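PDB 6EI3: proton-dependent oligopeptide transporter family protein, which probably couples the movement of protons across the membrane to the transport of short peptides, as in other members of the POT family. Local coordinates for residues F16-M21 with H52-G57; N23-F28 with S101-G106; P62-W67 with I110-G115. All blocks are in the same frame, centred on the assembly; numbering follows the deposited sequence.

Contact 1 (F16-M21 with H52-G57); sequences FSFYGM and HSFMIG. With 78M ((2S)-2,3-dihydroxypropyl(7Z)-pentadec-7-enoate), chain G.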
loop_
_atom_site.group_PDB
_atom_site.type_symbol
_atom_site.label_atom_id
_atom_site.label_comp_id
_atom_site.label_asym_id
_atom_site.label_seq_id
_atom_site.Cartn_x
_atom_site.Cartn_y
_atom_site.Cartn_z
ATOM N N PHE A 16 -12.958 -8.836 -3.134
ATOM C CA PHE A 16 -13.309 -9.834 -2.124
ATOM C C PHE A 16 -12.232 -10.933 -2.138
ATOM O O PHE A 16 -11.759 -11.354 -1.080
ATOM C CB PHE A 16 -14.714 -10.424 -2.378
ATOM C CG PHE A 16 -15.206 -11.354 -1.277
ATOM C CD1 PHE A 16 -14.726 -12.653 -1.173
ATOM C CD2 PHE A 16 -16.152 -10.927 -0.354
ATOM C CE1 PHE A 16 -15.188 -13.518 -0.163
ATOM C CE2 PHE A 16 -16.614 -11.791 0.651
ATOM C CZ PHE A 16 -16.123 -13.075 0.741
ATOM N N SER A 17 -11.844 -11.370 -3.344
ATOM C CA SER A 17 -10.830 -12.389 -3.567
ATOM C C SER A 17 -9.467 -11.981 -2.974
ATOM O O SER A 17 -8.828 -12.777 -2.281
ATOM C CB SER A 17 -10.702 -12.665 -5.060
ATOM O OG SER A 17 -9.660 -13.578 -5.341
ATOM N N PHE A 18 -9.032 -10.752 -3.241
ATOM C CA PHE A 18 -7.741 -10.261 -2.755
ATOM C C PHE A 18 -7.688 -10.279 -1.245
ATOM O O PHE A 18 -6.765 -10.856 -0.685
ATOM C CB PHE A 18 -7.433 -8.844 -3.277
ATOM C CG PHE A 18 -6.116 -8.317 -2.744
ATOM C CD1 PHE A 18 -4.916 -8.641 -3.367
ATOM C CD2 PHE A 18 -6.075 -7.538 -1.589
ATOM C CE1 PHE A 18 -3.692 -8.205 -2.835
ATOM C CE2 PHE A 18 -4.854 -7.082 -1.071
ATOM C CZ PHE A 18 -3.670 -7.423 -1.694
ATOM N N TYR A 19 -8.657 -9.622 -0.589
ATOM C CA TYR A 19 -8.684 -9.546 0.871
ATOM C C TYR A 19 -8.824 -10.917 1.508
ATOM O O TYR A 19 -8.219 -11.174 2.544
ATOM C CB TYR A 19 -9.791 -8.593 1.336
ATOM C CG TYR A 19 -9.423 -7.142 1.098
ATOM C CD1 TYR A 19 -8.419 -6.530 1.841
ATOM C CD2 TYR A 19 -10.063 -6.389 0.121
ATOM C CE1 TYR A 19 -8.069 -5.194 1.623
ATOM C CE2 TYR A 19 -9.733 -5.052 -0.099
ATOM C CZ TYR A 19 -8.730 -4.459 0.654
ATOM O OH TYR A 19 -8.399 -3.141 0.458
ATOM N N GLY A 20 -9.618 -11.771 0.861
ATOM C CA GLY A 20 -9.858 -13.150 1.268
ATOM C C GLY A 20 -8.574 -13.942 1.330
ATOM O O GLY A 20 -8.288 -14.533 2.369
ATOM N N MET A 21 -7.750 -13.906 0.267
ATOM C CA MET A 21 -6.483 -14.641 0.327
ATOM C C MET A 21 -5.434 -13.943 1.232
ATOM O O MET A 21 -4.777 -14.609 2.026
ATOM C CB MET A 21 -5.927 -14.999 -1.082
ATOM C CG MET A 21 -5.129 -13.917 -1.809
ATOM S SD MET A 21 -3.396 -13.632 -1.290
ATOM C CE MET A 21 -2.879 -15.228 -0.944
ATOM N N HIS A 52 4.764 -9.501 3.755
ATOM C CA HIS A 52 5.233 -8.166 3.434
ATOM C C HIS A 52 5.983 -8.140 2.091
ATOM O O HIS A 52 5.889 -7.129 1.397
ATOM C CB HIS A 52 6.021 -7.578 4.622
ATOM C CG HIS A 52 5.113 -7.334 5.787
ATOM N ND1 HIS A 52 4.218 -6.270 5.795
ATOM C CD2 HIS A 52 4.943 -8.049 6.924
ATOM C CE1 HIS A 52 3.503 -6.404 6.899
ATOM N NE2 HIS A 52 3.926 -7.435 7.627
ATOM N N SER A 53 6.627 -9.261 1.673
ATOM C CA SER A 53 7.245 -9.350 0.330
ATOM C C SER A 53 6.127 -9.353 -0.732
ATOM O O SER A 53 6.253 -8.702 -1.771
ATOM C CB SER A 53 8.085 -10.623 0.190
ATOM O OG SER A 53 9.241 -10.489 0.989
ATOM N N PHE A 54 5.048 -10.097 -0.464
ATOM C CA PHE A 54 3.841 -10.154 -1.302
ATOM C C PHE A 54 3.223 -8.729 -1.467
ATOM O O PHE A 54 2.927 -8.320 -2.587
ATOM C CB PHE A 54 2.811 -11.123 -0.674
ATOM C CG PHE A 54 1.462 -11.114 -1.343
ATOM C CD1 PHE A 54 1.264 -11.773 -2.555
ATOM C CD2 PHE A 54 0.386 -10.455 -0.763
ATOM C CE1 PHE A 54 0.011 -11.767 -3.175
ATOM C CE2 PHE A 54 -0.862 -10.426 -1.395
ATOM C CZ PHE A 54 -1.041 -11.078 -2.594
ATOM N N MET A 55 3.028 -7.993 -0.341
ATOM C CA MET A 55 2.519 -6.611 -0.336
ATOM C C MET A 55 3.435 -5.688 -1.170
ATOM O O MET A 55 2.947 -4.834 -1.912
ATOM C CB MET A 55 2.356 -6.093 1.097
ATOM C CG MET A 55 1.175 -6.751 1.852
ATOM S SD MET A 55 -0.401 -6.670 0.934
ATOM C CE MET A 55 -0.735 -4.940 1.058
ATOM N N ILE A 56 4.755 -5.904 -1.080
ATOM C CA ILE A 56 5.731 -5.151 -1.872
ATOM C C ILE A 56 5.446 -5.327 -3.372
ATOM O O ILE A 56 5.335 -4.332 -4.074
ATOM C CB ILE A 56 7.182 -5.497 -1.466
ATOM C CG1 ILE A 56 7.561 -4.671 -0.221
ATOM C CG2 ILE A 56 8.162 -5.224 -2.626
ATOM C CD1 ILE A 56 8.742 -5.122 0.534
ATOM N N GLY A 57 5.249 -6.572 -3.817
ATOM C CA GLY A 57 4.945 -6.874 -5.211
ATOM C C GLY A 57 3.641 -6.262 -5.668
ATOM O O GLY A 57 3.566 -5.676 -6.753
HETATM O O21 78M G . 13.630 -16.096 4.203
HETATM C C20 78M G . 13.448 -16.827 2.996
HETATM C C18 78M G . 12.044 -16.643 2.468
HETATM O O19 78M G . 11.114 -17.383 3.263
HETATM C C17 78M G . 11.901 -17.042 1.015
HETATM O O2 78M G . 11.208 -15.960 0.339
HETATM C C1 78M G . 9.875 -16.026 0.222
HETATM O O1 78M G . 9.193 -16.856 0.757
HETATM C C2 78M G . 9.347 -14.911 -0.628
HETATM C C3 78M G . 8.116 -15.271 -1.445
HETATM C C4 78M G . 7.207 -14.076 -1.632
HETATM C C5 78M G . 6.227 -14.189 -2.780
HETATM C C6 78M G . 5.687 -12.840 -3.250
HETATM C C7 78M G . 6.603 -12.142 -4.204
HETATM C C8 78M G . 6.384 -10.983 -4.796
HETATM C C9 78M G . 7.296 -10.304 -5.769
HETATM C C10 78M G . 8.132 -9.196 -5.145
HETATM C C11 78M G . 8.712 -8.220 -6.159
HETATM C C12 78M G . 9.520 -7.118 -5.512
HETATM C C13 78M G . 9.865 -5.945 -6.406
HETATM C C15 78M G . 11.024 -3.703 -6.516
HETATM C C14 78M G . 10.486 -4.799 -5.636
#
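F18 and F54 each carry CG anti to the backbone N (chi1 near 180° in both), which sends the two rings from their own helices into the gap between them. There they slide past one another, and F18 CE1 lies 3.9 Å from F54 CE2. M21 reaches the same ring by a different route: its CG sits between the backbone N and the carbonyl carbon, and a second bend at chi2 carries SD to within 3.7 Å of F54 CZ. This is a Met-aromatic contact, the sulfur standing 4.5 Å from the F54 ring centroid and 41° off the ring normal. M55 adds a second sulfur, its SD at the edge of the F18 ring, 4.3 Å from F18 CZ. All four residues are buried, and no hydrogen bond crosses the gap. The axes of segments 16-21 and 52-57 run nearly antiparallel (157°) and come no nearer than 13.5 Å, a spacing bridged by long side chains alone. Elsewhere on helix 40-60 the lipid chain of 78M (chain G) lies along the backbone, with C6 3.8 Å from F54 CA. Among the neighbouring helices, 62-95 packs on S17, F18 and M21 through Y86, H90 and L93, 137-165 meets F16 and Y19, and 430-456 touches H52, M55 and I56.

Contact 2 (N23-F28 with S101-G106); sequences NILVQF and SGFFVG. With 78M ((2S)-2,3-dihydroxypropyl(7Z)-pentadec-7-enoate), chain R; 78M ((2S)-2,3-dihydroxypropyl(7Z)-pentadec-7-enoate), chain G.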
loop_
_atom_site.group_PDB
_atom_site.type_symbol
_atom_site.label_atom_id
_atom_site.label_comp_id
_atom_site.label_asym_id
_atom_site.label_seq_id
_atom_site.Cartn_x
_atom_site.Cartn_y
_atom_site.Cartn_z
ATOM N N ASN A 23 -5.696 -11.877 3.922
ATOM C CA ASN A 23 -6.062 -11.863 5.340
ATOM C C ASN A 23 -6.007 -13.246 6.017
ATOM O O ASN A 23 -6.070 -13.298 7.240
ATOM C CB ASN A 23 -7.445 -11.158 5.550
ATOM C CG ASN A 23 -7.405 -9.688 5.161
ATOM O OD1 ASN A 23 -6.400 -9.178 4.660
ATOM N ND2 ASN A 23 -8.498 -8.972 5.333
ATOM N N ILE A 24 -5.799 -14.346 5.258
ATOM C CA ILE A 24 -5.597 -15.672 5.873
ATOM C C ILE A 24 -4.172 -16.168 5.648
ATOM O O ILE A 24 -3.809 -17.217 6.172
ATOM C CB ILE A 24 -6.617 -16.767 5.445
ATOM C CG1 ILE A 24 -6.654 -16.964 3.916
ATOM C CG2 ILE A 24 -7.974 -16.498 6.014
ATOM C CD1 ILE A 24 -6.837 -18.403 3.450
ATOM N N LEU A 25 -3.379 -15.457 4.842
ATOM C CA LEU A 25 -2.046 -15.928 4.461
ATOM C C LEU A 25 -1.123 -16.277 5.652
ATOM O O LEU A 25 -0.559 -17.371 5.671
ATOM C CB LEU A 25 -1.349 -14.941 3.484
ATOM C CG LEU A 25 0.027 -15.400 2.897
ATOM C CD1 LEU A 25 -0.097 -16.775 2.187
ATOM C CD2 LEU A 25 0.559 -14.373 1.879
ATOM N N VAL A 26 -0.957 -15.362 6.617
ATOM C CA VAL A 26 -0.096 -15.589 7.782
ATOM C C VAL A 26 -0.637 -16.728 8.688
ATOM O O VAL A 26 0.138 -17.598 9.089
ATOM C CB VAL A 26 0.177 -14.266 8.537
ATOM C CG1 VAL A 26 0.874 -14.515 9.870
ATOM C CG2 VAL A 26 1.058 -13.364 7.685
ATOM N N GLN A 27 -1.961 -16.738 8.983
ATOM C CA GLN A 27 -2.545 -17.791 9.810
ATOM C C GLN A 27 -2.392 -19.149 9.123
ATOM O O GLN A 27 -2.102 -20.138 9.790
ATOM C CB GLN A 27 -4.015 -17.493 10.142
ATOM C CG GLN A 27 -4.606 -18.507 11.150
ATOM C CD GLN A 27 -5.510 -17.901 12.194
ATOM O OE1 GLN A 27 -6.065 -16.812 12.028
ATOM N NE2 GLN A 27 -5.690 -18.612 13.300
ATOM N N PHE A 28 -2.545 -19.201 7.787
ATOM C CA PHE A 28 -2.308 -20.454 7.079
ATOM C C PHE A 28 -0.804 -20.805 7.189
ATOM O O PHE A 28 -0.464 -21.946 7.495
ATOM C CB PHE A 28 -2.697 -20.350 5.570
ATOM C CG PHE A 28 -2.017 -21.421 4.737
ATOM C CD1 PHE A 28 -2.370 -22.761 4.874
ATOM C CD2 PHE A 28 -0.984 -21.095 3.863
ATOM C CE1 PHE A 28 -1.697 -23.757 4.153
ATOM C CE2 PHE A 28 -0.318 -22.088 3.139
ATOM C CZ PHE A 28 -0.690 -23.407 3.273
ATOM N N SER A 101 7.881 -24.240 -3.340
ATOM C CA SER A 101 8.194 -23.657 -4.646
ATOM C C SER A 101 6.943 -23.219 -5.424
ATOM O O SER A 101 6.863 -22.069 -5.861
ATOM C CB SER A 101 9.020 -24.636 -5.476
ATOM O OG SER A 101 9.584 -23.961 -6.588
ATOM N N GLY A 102 5.974 -24.113 -5.553
ATOM C CA GLY A 102 4.750 -23.834 -6.296
ATOM C C GLY A 102 3.839 -22.806 -5.655
ATOM O O GLY A 102 3.223 -21.999 -6.360
ATOM N N PHE A 103 3.728 -22.842 -4.305
ATOM C CA PHE A 103 2.895 -21.909 -3.551
ATOM C C PHE A 103 3.502 -20.512 -3.619
ATOM O O PHE A 103 2.761 -19.539 -3.738
ATOM C CB PHE A 103 2.708 -22.377 -2.095
ATOM C CG PHE A 103 1.626 -21.643 -1.336
ATOM C CD1 PHE A 103 1.915 -20.483 -0.620
ATOM C CD2 PHE A 103 0.329 -22.139 -1.291
ATOM C CE1 PHE A 103 0.915 -19.812 0.089
ATOM C CE2 PHE A 103 -0.669 -21.464 -0.584
ATOM C CZ PHE A 103 -0.375 -20.288 0.072
ATOM N N PHE A 104 4.846 -20.409 -3.603
ATOM C CA PHE A 104 5.483 -19.088 -3.694
ATOM C C PHE A 104 5.409 -18.519 -5.112
ATOM O O PHE A 104 5.259 -17.307 -5.261
ATOM C CB PHE A 104 6.911 -19.056 -3.119
ATOM C CG PHE A 104 7.025 -19.310 -1.626
ATOM C CD1 PHE A 104 5.894 -19.356 -0.816
ATOM C CD2 PHE A 104 8.269 -19.492 -1.028
ATOM C CE1 PHE A 104 6.000 -19.620 0.555
ATOM C CE2 PHE A 104 8.377 -19.718 0.351
ATOM C CZ PHE A 104 7.240 -19.798 1.129
ATOM N N VAL A 105 5.450 -19.392 -6.145
ATOM C CA VAL A 105 5.271 -18.979 -7.545
ATOM C C VAL A 105 3.839 -18.405 -7.657
ATOM O O VAL A 105 3.664 -17.322 -8.206
ATOM C CB VAL A 105 5.544 -20.133 -8.551
ATOM C CG1 VAL A 105 4.965 -19.814 -9.935
ATOM C CG2 VAL A 105 7.045 -20.432 -8.655
ATOM N N GLY A 106 2.870 -19.104 -7.062
ATOM C CA GLY A 106 1.471 -18.678 -6.972
ATOM C C GLY A 106 1.325 -17.295 -6.365
ATOM O O GLY A 106 0.733 -16.421 -6.990
HETATM O O21 78M R . 9.247 -2.714 -14.020
HETATM C C20 78M R . 9.726 -3.814 -14.783
HETATM C C18 78M R . 9.548 -5.112 -14.032
HETATM O O19 78M R . 10.524 -5.217 -12.989
HETATM C C17 78M R . 9.590 -6.321 -14.940
HETATM O O2 78M R . 9.228 -7.419 -14.069
HETATM C C1 78M R . 9.169 -8.655 -14.578
HETATM O O1 78M R . 9.083 -8.903 -15.753
HETATM C C2 78M R . 9.291 -9.682 -13.494
HETATM C C3 78M R . 8.013 -10.453 -13.221
HETATM C C4 78M R . 8.280 -11.942 -13.080
HETATM C C5 78M R . 7.216 -12.714 -12.330
HETATM C C6 78M R . 7.334 -12.639 -10.809
HETATM C C7 78M R . 6.510 -13.721 -10.194
HETATM C C8 78M R . 6.880 -14.649 -9.324
HETATM C C9 78M R . 8.196 -14.847 -8.631
HETATM C C10 78M R . 7.968 -15.659 -7.357
HETATM C C11 78M R . 9.212 -16.300 -6.772
HETATM C C12 78M R . 8.920 -17.609 -6.064
HETATM C C13 78M R . 10.151 -18.315 -5.526
HETATM C C15 78M R . 11.050 -20.400 -4.411
HETATM C C14 78M R . 9.920 -19.780 -5.198
HETATM O O21 78M G . 13.630 -16.096 4.203
HETATM C C20 78M G . 13.448 -16.827 2.996
HETATM C C18 78M G . 12.044 -16.643 2.468
HETATM O O19 78M G . 11.114 -17.383 3.263
HETATM C C17 78M G . 11.901 -17.042 1.015
HETATM O O2 78M G . 11.208 -15.960 0.339
HETATM C C1 78M G . 9.875 -16.026 0.222
HETATM O O1 78M G . 9.193 -16.856 0.757
HETATM C C2 78M G . 9.347 -14.911 -0.628
HETATM C C3 78M G . 8.116 -15.271 -1.445
HETATM C C4 78M G . 7.207 -14.076 -1.632
HETATM C C5 78M G . 6.227 -14.189 -2.780
HETATM C C6 78M G . 5.687 -12.840 -3.250
HETATM C C7 78M G . 6.603 -12.142 -4.204
HETATM C C8 78M G . 6.384 -10.983 -4.796
HETATM C C9 78M G . 7.296 -10.304 -5.769
HETATM C C10 78M G . 8.132 -9.196 -5.145
HETATM C C11 78M G . 8.712 -8.220 -6.159
HETATM C C12 78M G . 9.520 -7.118 -5.512
HETATM C C13 78M G . 9.865 -5.945 -6.406
HETATM C C15 78M G . 11.024 -3.703 -6.516
HETATM C C14 78M G . 10.486 -4.799 -5.636
#
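F28 and F103 come from opposite directions, and their obliquely set rings make the tight part of this contact: F28 CE2 lies 3.6 Å from F103 CZ. The planes are inclined by 37° and the centroids stand 5.2 Å apart. Beside this pair, L25 brings one methyl to the F103 rim, with CD1 in the ring plane and 3.8 Å from F103 CE1. L25, with CG anti to its N (chi1 -174°), extends past F103 in the opposite sense, and the F103 ring is thus met by a methyl at its edge and by a second ring lying obliquely to it. F172 of helix 168-188 sets its ring edge-to-face with both F28 and F103 and so ties the two together from outside.

The backbones themselves stand well apart, the CA atoms of L25 and F103 being 11.2 Å from each other, and only side-chain ends meet; just 113 Å² is buried in all. Another side of helix 100-117 turns largely to bound lipid, though F104 also meets I50 of helix 40-60. F104 has the ester carbonyl oxygen O1 of 78M (chain G) over one ring face, while C15 of 78M (chain R) lies at the ring edge. The tail of that second lipid runs on along the helix, C14 coming 3.7 Å from F104 CB and C12 3.9 Å from V105 N. S101, on the surface, belongs to this lipid-lined side too. F103 thus faces the protein, while S101, F104 and V105 face bound monoacylglycerol, an arrangement in keeping with a transmembrane helix of the Major Facilitator Superfamily fold.

Contact 3 (P62-W67 with I110-G115); sequences PLLGGW and IAFGAG. With 78M ((2S)-2,3-dihydroxypropyl(7Z)-pentadec-7-enoate), chain R.
L64 lays its CD2 methyl against the F112 ring, 3.4 Å from F112 CE1, the two side chains crossing at a slant. At a separate point of the interface the backbones themselves come together: P62 and G115 have CA atoms 4.8 Å apart. There G115 O lies 3.2 Å from P62 CG. The proline nitrogen has no hydrogen to offer this carbonyl, so the approach is van der Waals packing of the pyrrolidine ring on the oxygen. G115 has no side chain, and its carbonyl meets the P62 ring directly. In the next layer, 78M (chain R) lies beside the leucine-phenylalanine pair: its C3 is 3.7 Å from F112 CE1, and its glyceryl carbon C20 is 4.0 Å from L64 CD1. F112 reaches both partners with CG anti to the backbone N (chi1 -172°). Its ring is further bounded by F61, edge-to-face, by F82, with planes at about 40°, and by I85 of helix 62-95. K118 and P119 pack on P62 beyond the end of helix 100-117, and Y438 of helix 430-456 touches it as well. The close approach of helices 62-95 and 100-117 at P62 and G115, with bound lipid beside L64 and F112, fits helix packing in the transmembrane bundle of the Major Facilitator Superfamily fold.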
loop_
_atom_site.group_PDB
_atom_site.type_symbol
_atom_site.label_atom_id
_atom_site.label_comp_id
_atom_site.label_asym_id
_atom_site.label_seq_id
_atom_site.Cartn_x
_atom_site.Cartn_y
_atom_site.Cartn_z
ATOM N N PRO A 62 2.014 -2.039 -10.103
ATOM C CA PRO A 62 1.264 -0.991 -10.838
ATOM C C PRO A 62 2.150 -0.199 -11.793
ATOM O O PRO A 62 1.637 0.280 -12.798
ATOM C CB PRO A 62 0.764 -0.076 -9.717
ATOM C CG PRO A 62 0.574 -1.015 -8.565
ATOM C CD PRO A 62 1.764 -1.919 -8.649
ATOM N N LEU A 63 3.480 -0.073 -11.504
ATOM C CA LEU A 63 4.417 0.640 -12.388
ATOM C C LEU A 63 4.435 -0.015 -13.781
ATOM O O LEU A 63 4.318 0.685 -14.791
ATOM C CB LEU A 63 5.863 0.671 -11.827
ATOM C CG LEU A 63 6.176 1.626 -10.660
ATOM C CD1 LEU A 63 7.669 1.542 -10.286
ATOM C CD2 LEU A 63 5.874 3.100 -11.027
ATOM N N LEU A 64 4.551 -1.362 -13.820
ATOM C CA LEU A 64 4.560 -2.145 -15.048
ATOM C C LEU A 64 3.195 -2.142 -15.735
ATOM O O LEU A 64 3.144 -1.887 -16.934
ATOM C CB LEU A 64 5.055 -3.576 -14.803
ATOM C CG LEU A 64 5.246 -4.455 -16.055
ATOM C CD1 LEU A 64 6.397 -3.951 -16.949
ATOM C CD2 LEU A 64 5.492 -5.885 -15.659
ATOM N N GLY A 65 2.118 -2.355 -14.974
ATOM C CA GLY A 65 0.753 -2.329 -15.497
ATOM C C GLY A 65 0.421 -1.052 -16.258
ATOM O O GLY A 65 -0.018 -1.111 -17.407
ATOM N N GLY A 66 0.675 0.098 -15.631
ATOM C CA GLY A 66 0.427 1.425 -16.199
ATOM C C GLY A 66 1.242 1.697 -17.450
ATOM O O GLY A 66 0.717 2.236 -18.431
ATOM N N TRP A 67 2.526 1.283 -17.433
ATOM C CA TRP A 67 3.457 1.449 -18.557
ATOM C C TRP A 67 3.001 0.618 -19.753
ATOM O O TRP A 67 2.860 1.173 -20.832
ATOM C CB TRP A 67 4.907 1.098 -18.138
ATOM C CG TRP A 67 5.936 1.274 -19.224
ATOM C CD1 TRP A 67 6.394 2.455 -19.738
ATOM C CD2 TRP A 67 6.659 0.236 -19.901
ATOM N NE1 TRP A 67 7.350 2.212 -20.702
ATOM C CE2 TRP A 67 7.517 0.860 -20.835
ATOM C CE3 TRP A 67 6.648 -1.166 -19.826
ATOM C CZ2 TRP A 67 8.380 0.129 -21.663
ATOM C CZ3 TRP A 67 7.493 -1.888 -20.654
ATOM C CH2 TRP A 67 8.343 -1.243 -21.564
ATOM N N ILE A 110 0.122 -13.844 -8.243
ATOM C CA ILE A 110 -0.981 -13.057 -7.667
ATOM C C ILE A 110 -0.516 -11.641 -7.470
ATOM O O ILE A 110 -1.223 -10.738 -7.877
ATOM C CB ILE A 110 -1.544 -13.668 -6.348
ATOM C CG1 ILE A 110 -2.356 -14.944 -6.679
ATOM C CG2 ILE A 110 -2.447 -12.646 -5.593
ATOM C CD1 ILE A 110 -2.637 -15.816 -5.483
ATOM N N ALA A 111 0.700 -11.438 -6.888
ATOM C CA ALA A 111 1.259 -10.099 -6.662
ATOM C C ALA A 111 1.367 -9.327 -7.991
ATOM O O ALA A 111 0.982 -8.167 -8.075
ATOM C CB ALA A 111 2.639 -10.218 -6.024
ATOM N N PHE A 112 1.891 -9.996 -9.016
ATOM C CA PHE A 112 2.073 -9.452 -10.358
ATOM C C PHE A 112 0.747 -9.088 -11.003
ATOM O O PHE A 112 0.620 -7.986 -11.552
ATOM C CB PHE A 112 2.822 -10.480 -11.226
ATOM C CG PHE A 112 3.265 -10.014 -12.595
ATOM C CD1 PHE A 112 4.370 -9.185 -12.740
ATOM C CD2 PHE A 112 2.643 -10.488 -13.743
ATOM C CE1 PHE A 112 4.819 -8.807 -14.007
ATOM C CE2 PHE A 112 3.113 -10.131 -15.013
ATOM C CZ PHE A 112 4.187 -9.280 -15.134
ATOM N N GLY A 113 -0.220 -10.008 -10.936
ATOM C CA GLY A 113 -1.535 -9.788 -11.522
ATOM C C GLY A 113 -2.309 -8.667 -10.855
ATOM O O GLY A 113 -2.839 -7.785 -11.539
ATOM N N ALA A 114 -2.391 -8.714 -9.504
ATOM C CA ALA A 114 -3.110 -7.739 -8.686
ATOM C C ALA A 114 -2.446 -6.379 -8.789
ATOM O O ALA A 114 -3.138 -5.368 -8.849
ATOM C CB ALA A 114 -3.158 -8.189 -7.230
ATOM N N GLY A 115 -1.118 -6.368 -8.833
ATOM C CA GLY A 115 -0.382 -5.124 -8.966
ATOM C C GLY A 115 -0.576 -4.475 -10.325
ATOM O O GLY A 115 -0.796 -3.264 -10.405
HETATM O O21 78M R . 9.247 -2.714 -14.020
HETATM C C20 78M R . 9.726 -3.814 -14.783
HETATM C C18 78M R . 9.548 -5.112 -14.032
HETATM O O19 78M R . 10.524 -5.217 -12.989
HETATM C C17 78M R . 9.590 -6.321 -14.940
HETATM O O2 78M R . 9.228 -7.419 -14.069
HETATM C C1 78M R . 9.169 -8.655 -14.578
HETATM O O1 78M R . 9.083 -8.903 -15.753
HETATM C C2 78M R . 9.291 -9.682 -13.494
HETATM C C3 78M R . 8.013 -10.453 -13.221
HETATM C C4 78M R . 8.280 -11.942 -13.080
HETATM C C5 78M R . 7.216 -12.714 -12.330
HETATM C C6 78M R . 7.334 -12.639 -10.809
HETATM C C7 78M R . 6.510 -13.721 -10.194
HETATM C C8 78M R . 6.880 -14.649 -9.324
HETATM C C9 78M R . 8.196 -14.847 -8.631
HETATM C C10 78M R . 7.968 -15.659 -7.357
HETATM C C11 78M R . 9.212 -16.300 -6.772
HETATM C C12 78M R . 8.920 -17.609 -6.064
HETATM C C13 78M R . 10.151 -18.315 -5.526
HETATM C C15 78M R . 11.050 -20.400 -4.411
HETATM C C14 78M R . 9.920 -19.780 -5.198
#

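The touching residues of contacts 1 and 2 are all buried, whereas contact 3 includes a partly exposed phenylalanine, F112, beside lipid. Contact 1 lies nearest the centre of the chain, its own centre about 10 Å away, and contact 2 farthest, at about 19 Å. The chemistry differs: sulfur and aromatic rings span a wide gap in contact 1, phenylalanines and a leucine do so in contact 2, and in contact 3 a proline meets a backbone carbonyl and a leucine packs on a phenylalanine. Helix 100-117 serves both contacts 2 and 3, and 78M (chain R) touches both; 78M (chain G) links contacts 1 and 2. Contacts 1 and 3 touch directly, F54 CE1 lying 3.6 Å from I110 CG2.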